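Long-range contact in 2-dehydropantoate 2-reductase, putative (Enterococcus faecalis, PDB 2EW2), which probably catalyses the NADPH-dependent reduction of ketopantoate to pantoate, a step in the biosynthesis of pantothenate: residues S218-A230 with Q242-D254. Residues are numbered along the deposited sequence; the frame is centred on the assembly and turned at random.
Sequences SESLVKTLISEFA and QAEVYTHIVQTYD
Lys-223 lays its side chain over one face of the Tyr-246 ring, a compact example of how an amphipathic helix pair grades from an aliphatic interior to a charged, watered margin. Lys-223 CE stands 3.5 Å from the centroid of the Tyr-246 ring, only 7° off the normal, in a CH-pi contact, and Lys-223 NZ adds a cation-pi interaction at 4.4 Å from the same centroid. The extended lysine chain also lets Lys-223 NZ form a salt bridge with Glu-219, reaching the anti lone pair of Glu-219 OE2 at 2.7 Å. On the opposite face Val-250 CG2, from the tyrosine's own helix, sits off-centre, while Val-222 CG1 meets the ring edge in plane. With CG anti to the backbone N (chi1 -174°), Tyr-246 projects into a hole formed by Glu-219, Val-222, Lys-223 and Ile-226.

The reciprocal knob is Ile-226, seated among Gln-242, Val-245, Tyr-246 and Ile-249; Ile-226 CD1 lies 3.8 Å from Val-245 CG1. This tight side faces the interior of the all-helical C-terminal domain, where Cys-193 of helix 184-195 touches Ile-226 and Phe-212 of helix 209-214 touches Val-222. The helices run roughly antiparallel, at 138° between their directions, and the segment axes approach to 10.3 Å.

Toward solvent, Gln-242 spreads its amide past Ala-230, whose CB is 3.6 Å from Gln-242 NE2. Ser-227 OG lies 3.0 Å from Gln-242 OE1, a hydrogen bond left unsettled by a competing acceptor, and one water links that OE1 to Lys-223 O. At the more enclosed Ser-218 end, another water joins the hydroxyls of Tyr-246 and Tyr-253 to Ser-218 OG, also hydrogen-bonded to Gly-213 O.

The chemistry implies division of labour: interlocked aliphatic groups and the flanked tyrosine ring set the helices' fit, whereas the lysine ammonium, bonded to the carboxylate and probably stabilised further by the ring face, and bridging waters complete the polar margin.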
loop_
_atom_site.group_PDB
_atom_site.type_symbol
_atom_site.label_atom_id
_atom_site.label_comp_id
_atom_site.label_asym_id
_atom_site.label_seq_id
_atom_site.Cartn_x
_atom_site.Cartn_y
_atom_site.Cartn_z
ATOM N N SER B 218 -1.268 12.809 3.450
ATOM C CA SER B 218 -2.309 12.325 4.362
ATOM C C SER B 218 -3.686 12.521 3.725
ATOM O O SER B 218 -4.500 11.630 3.745
ATOM C CB SER B 218 -2.240 13.010 5.737
ATOM O OG SER B 218 -2.646 14.375 5.654
ATOM N N GLU B 219 -3.954 13.692 3.162
ATOM C CA GLU B 219 -5.264 13.906 2.545
ATOM C C GLU B 219 -5.603 12.879 1.456
ATOM O O GLU B 219 -6.740 12.381 1.401
ATOM C CB GLU B 219 -5.403 15.318 1.979
ATOM C CG GLU B 219 -6.813 15.585 1.486
ATOM C CD GLU B 219 -7.007 16.970 0.895
ATOM O OE1 GLU B 219 -6.024 17.729 0.752
ATOM O OE2 GLU B 219 -8.164 17.295 0.558
ATOM N N SER B 220 -4.626 12.579 0.600
ATOM C CA SER B 220 -4.843 11.679 -0.535
ATOM C C SER B 220 -5.050 10.237 -0.066
ATOM O O SER B 220 -6.000 9.573 -0.489
ATOM C CB SER B 220 -3.701 11.782 -1.556
ATOM O OG SER B 220 -2.468 11.300 -1.032
ATOM N N LEU B 221 -4.191 9.779 0.837
ATOM C CA LEU B 221 -4.314 8.442 1.397
ATOM C C LEU B 221 -5.687 8.256 2.067
ATOM O O LEU B 221 -6.408 7.289 1.777
ATOM C CB LEU B 221 -3.183 8.162 2.391
ATOM C CG LEU B 221 -1.817 7.895 1.762
ATOM C CD1 LEU B 221 -0.722 7.976 2.837
ATOM C CD2 LEU B 221 -1.766 6.543 1.018
ATOM N N VAL B 222 -6.032 9.186 2.959
ATOM C CA VAL B 222 -7.264 9.072 3.728
ATOM C C VAL B 222 -8.516 9.134 2.828
ATOM O O VAL B 222 -9.381 8.285 2.948
ATOM C CB VAL B 222 -7.338 10.138 4.842
ATOM C CG1 VAL B 222 -8.725 10.123 5.484
ATOM C CG2 VAL B 222 -6.244 9.881 5.891
ATOM N N LYS B 223 -8.602 10.120 1.933
ATOM C CA LYS B 223 -9.780 10.266 1.044
ATOM C C LYS B 223 -9.995 9.116 0.073
ATOM O O LYS B 223 -11.135 8.721 -0.183
ATOM C CB LYS B 223 -9.753 11.593 0.287
ATOM C CG LYS B 223 -10.138 12.747 1.197
ATOM C CD LYS B 223 -10.185 14.050 0.480
ATOM C CE LYS B 223 -10.579 15.130 1.487
ATOM N NZ LYS B 223 -10.690 16.426 0.816
ATOM N N THR B 224 -8.905 8.572 -0.461
ATOM C CA THR B 224 -9.007 7.419 -1.345
ATOM C C THR B 224 -9.596 6.250 -0.560
ATOM O O THR B 224 -10.536 5.600 -1.033
ATOM C CB THR B 224 -7.656 7.035 -1.948
ATOM O OG1 THR B 224 -7.071 8.188 -2.575
ATOM C CG2 THR B 224 -7.819 5.935 -2.981
ATOM N N LEU B 225 -9.049 5.984 0.631
ATOM C CA LEU B 225 -9.568 4.902 1.489
ATOM C C LEU B 225 -11.044 5.116 1.850
ATOM O O LEU B 225 -11.834 4.159 1.789
ATOM C CB LEU B 225 -8.706 4.722 2.758
ATOM C CG LEU B 225 -7.412 3.934 2.574
ATOM C CD1 LEU B 225 -6.430 4.225 3.690
ATOM C CD2 LEU B 225 -7.712 2.453 2.460
ATOM N N ILE B 226 -11.410 6.357 2.205
ATOM C CA ILE B 226 -12.799 6.705 2.507
ATOM C C ILE B 226 -13.712 6.420 1.314
ATOM O O ILE B 226 -14.812 5.864 1.479
ATOM C CB ILE B 226 -12.983 8.171 2.987
ATOM C CG1 ILE B 226 -12.395 8.357 4.387
ATOM C CG2 ILE B 226 -14.491 8.564 3.020
ATOM C CD1 ILE B 226 -12.286 9.811 4.810
ATOM N N SER B 227 -13.256 6.799 0.122
ATOM C CA SER B 227 -14.000 6.543 -1.110
ATOM C C SER B 227 -14.288 5.067 -1.350
ATOM O O SER B 227 -15.359 4.726 -1.847
ATOM C CB SER B 227 -13.251 7.131 -2.317
ATOM O OG SER B 227 -13.369 8.551 -2.270
ATOM N N GLU B 228 -13.328 4.207 -1.014
ATOM C CA GLU B 228 -13.494 2.754 -1.139
ATOM C C GLU B 228 -14.526 2.211 -0.158
ATOM O O GLU B 228 -15.406 1.424 -0.558
ATOM C CB GLU B 228 -12.159 2.025 -0.986
ATOM C CG GLU B 228 -11.181 2.297 -2.132
ATOM C CD GLU B 228 -9.863 1.575 -1.984
ATOM O OE1 GLU B 228 -9.707 0.752 -1.052
ATOM O OE2 GLU B 228 -8.971 1.818 -2.827
ATOM N N PHE B 229 -14.425 2.614 1.114
ATOM C CA PHE B 229 -15.475 2.303 2.098
ATOM C C PHE B 229 -16.856 2.729 1.605
ATOM O O PHE B 229 -17.792 1.925 1.617
ATOM C CB PHE B 229 -15.189 2.919 3.482
ATOM C CG PHE B 229 -14.219 2.124 4.304
ATOM C CD1 PHE B 229 -12.856 2.150 4.019
ATOM C CD2 PHE B 229 -14.664 1.354 5.364
ATOM C CE1 PHE B 229 -11.959 1.399 4.790
ATOM C CE2 PHE B 229 -13.784 0.600 6.129
ATOM C CZ PHE B 229 -12.422 0.622 5.832
ATOM N N ALA B 230 -16.976 3.981 1.180
ATOM C CA ALA B 230 -18.245 4.532 0.679
ATOM C C ALA B 230 -18.789 3.839 -0.568
ATOM O O ALA B 230 -20.001 3.598 -0.666
ATOM C CB ALA B 230 -18.124 6.026 0.431
ATOM N N GLN B 242 -18.830 11.453 3.191
ATOM C CA GLN B 242 -17.371 11.313 3.029
ATOM C C GLN B 242 -16.635 12.540 3.562
ATOM O O GLN B 242 -15.519 12.438 4.079
ATOM C CB GLN B 242 -17.017 11.091 1.556
ATOM C CG GLN B 242 -17.489 9.741 0.966
ATOM C CD GLN B 242 -16.860 9.451 -0.391
ATOM O OE1 GLN B 242 -15.643 9.482 -0.537
ATOM N NE2 GLN B 242 -17.687 9.156 -1.387
ATOM N N ALA B 243 -17.283 13.697 3.433
ATOM C CA ALA B 243 -16.772 14.952 3.971
ATOM C C ALA B 243 -16.818 14.975 5.500
ATOM O O ALA B 243 -15.846 15.371 6.153
ATOM C CB ALA B 243 -17.542 16.156 3.344
ATOM N N GLU B 244 -17.925 14.517 6.086
ATOM C CA GLU B 244 -18.024 14.437 7.539
ATOM C C GLU B 244 -16.992 13.471 8.110
ATOM O O GLU B 244 -16.400 13.735 9.167
ATOM C CB GLU B 244 -19.435 14.026 7.995
ATOM C CG GLU B 244 -19.677 14.116 9.531
ATOM C CD GLU B 244 -19.147 12.905 10.326
ATOM O OE1 GLU B 244 -18.624 13.100 11.450
ATOM O OE2 GLU B 244 -19.245 11.752 9.833
ATOM N N VAL B 245 -16.802 12.334 7.436
ATOM C CA VAL B 245 -15.821 11.355 7.895
ATOM C C VAL B 245 -14.406 11.944 7.840
ATOM O O VAL B 245 -13.649 11.794 8.788
ATOM C CB VAL B 245 -15.901 10.022 7.117
ATOM C CG1 VAL B 245 -14.770 9.069 7.546
ATOM C CG2 VAL B 245 -17.272 9.360 7.340
ATOM N N TYR B 246 -14.059 12.614 6.743
ATOM C CA TYR B 246 -12.759 13.293 6.646
ATOM C C TYR B 246 -12.559 14.342 7.743
ATOM O O TYR B 246 -11.484 14.438 8.336
ATOM C CB TYR B 246 -12.571 13.956 5.276
ATOM C CG TYR B 246 -11.173 14.531 5.103
ATOM C CD1 TYR B 246 -10.054 13.683 5.023
ATOM C CD2 TYR B 246 -10.967 15.920 5.023
ATOM C CE1 TYR B 246 -8.767 14.188 4.877
ATOM C CE2 TYR B 246 -9.669 16.443 4.860
ATOM C CZ TYR B 246 -8.580 15.569 4.807
ATOM O OH TYR B 246 -7.312 16.065 4.657
ATOM N N THR B 247 -13.606 15.118 8.005
ATOM C CA THR B 247 -13.578 16.157 9.028
ATOM C C THR B 247 -13.320 15.567 10.405
ATOM O O THR B 247 -12.522 16.101 11.178
ATOM C CB THR B 247 -14.879 16.972 9.012
ATOM O OG1 THR B 247 -14.877 17.807 7.847
ATOM C CG2 THR B 247 -14.991 17.880 10.261
ATOM N N HIS B 248 -13.972 14.449 10.700
ATOM C CA HIS B 248 -13.721 13.742 11.941
ATOM C C HIS B 248 -12.256 13.297 12.054
ATOM O O HIS B 248 -11.613 13.454 13.105
ATOM C CB HIS B 248 -14.636 12.520 12.033
ATOM C CG HIS B 248 -14.374 11.673 13.233
ATOM N ND1 HIS B 248 -15.041 11.854 14.427
ATOM C CD2 HIS B 248 -13.493 10.665 13.438
ATOM C CE1 HIS B 248 -14.590 10.983 15.313
ATOM N NE2 HIS B 248 -13.652 10.247 14.737
ATOM N N ILE B 249 -11.733 12.723 10.973
ATOM C CA ILE B 249 -10.351 12.256 10.966
ATOM C C ILE B 249 -9.375 13.429 11.164
ATOM O O ILE B 249 -8.444 13.355 11.963
ATOM C CB ILE B 249 -10.045 11.376 9.695
ATOM C CG1 ILE B 249 -10.754 10.011 9.842
ATOM C CG2 ILE B 249 -8.535 11.162 9.536
ATOM C CD1 ILE B 249 -11.048 9.235 8.537
ATOM N N VAL B 250 -9.609 14.536 10.483
ATOM C CA VAL B 250 -8.752 15.696 10.679
ATOM C C VAL B 250 -8.735 16.151 12.160
ATOM O O VAL B 250 -7.671 16.459 12.699
ATOM C CB VAL B 250 -9.104 16.816 9.679
ATOM C CG1 VAL B 250 -8.337 18.117 9.988
ATOM C CG2 VAL B 250 -8.786 16.331 8.259
ATOM N N GLN B 251 -9.899 16.154 12.805
ATOM C CA GLN B 251 -10.016 16.545 14.216
ATOM C C GLN B 251 -9.201 15.658 15.178
ATOM O O GLN B 251 -8.810 16.110 16.254
ATOM C CB GLN B 251 -11.493 16.621 14.635
ATOM C CG GLN B 251 -12.267 17.770 13.984
ATOM C CD GLN B 251 -13.778 17.695 14.194
ATOM O OE1 GLN B 251 -14.328 16.654 14.575
ATOM N NE2 GLN B 251 -14.460 18.805 13.927
ATOM N N THR B 252 -8.931 14.413 14.788
ATOM C CA THR B 252 -8.084 13.516 15.574
ATOM C C THR B 252 -6.614 13.934 15.539
ATOM O O THR B 252 -5.863 13.575 16.436
ATOM C CB THR B 252 -8.234 12.007 15.169
ATOM O OG1 THR B 252 -7.580 11.754 13.918
ATOM C CG2 THR B 252 -9.709 11.612 15.059
ATOM N N TYR B 253 -6.214 14.706 14.523
ATOM C CA TYR B 253 -4.825 15.185 14.388
ATOM C C TYR B 253 -4.450 16.195 15.483
ATOM O O TYR B 253 -3.267 16.394 15.767
ATOM C CB TYR B 253 -4.575 15.865 13.029
ATOM C CG TYR B 253 -4.840 15.059 11.748
ATOM C CD1 TYR B 253 -5.040 15.720 10.528
ATOM C CD2 TYR B 253 -4.883 13.667 11.754
ATOM C CE1 TYR B 253 -5.271 15.021 9.352
ATOM C CE2 TYR B 253 -5.117 12.945 10.575
ATOM C CZ TYR B 253 -5.307 13.628 9.378
ATOM O OH TYR B 253 -5.532 12.916 8.218
ATOM N N ASP B 254 -5.445 16.862 16.058
ATOM C CA ASP B 254 -5.192 17.880 17.092
ATOM C C ASP B 254 -4.377 17.326 18.257
ATOM O O ASP B 254 -4.819 16.395 18.928
ATOM C CB ASP B 254 -6.514 18.455 17.603
ATOM C CG ASP B 254 -6.328 19.721 18.452
ATOM O OD1 ASP B 254 -5.223 19.990 18.968
ATOM O OD2 ASP B 254 -7.318 20.447 18.613
HETATM O O HOH W 1 -5.496 14.451 6.106
HETATM O O HOH W 2 -13.221 10.502 0.395
HETATM O O HOH W 3 -16.988 6.584 -3.378
#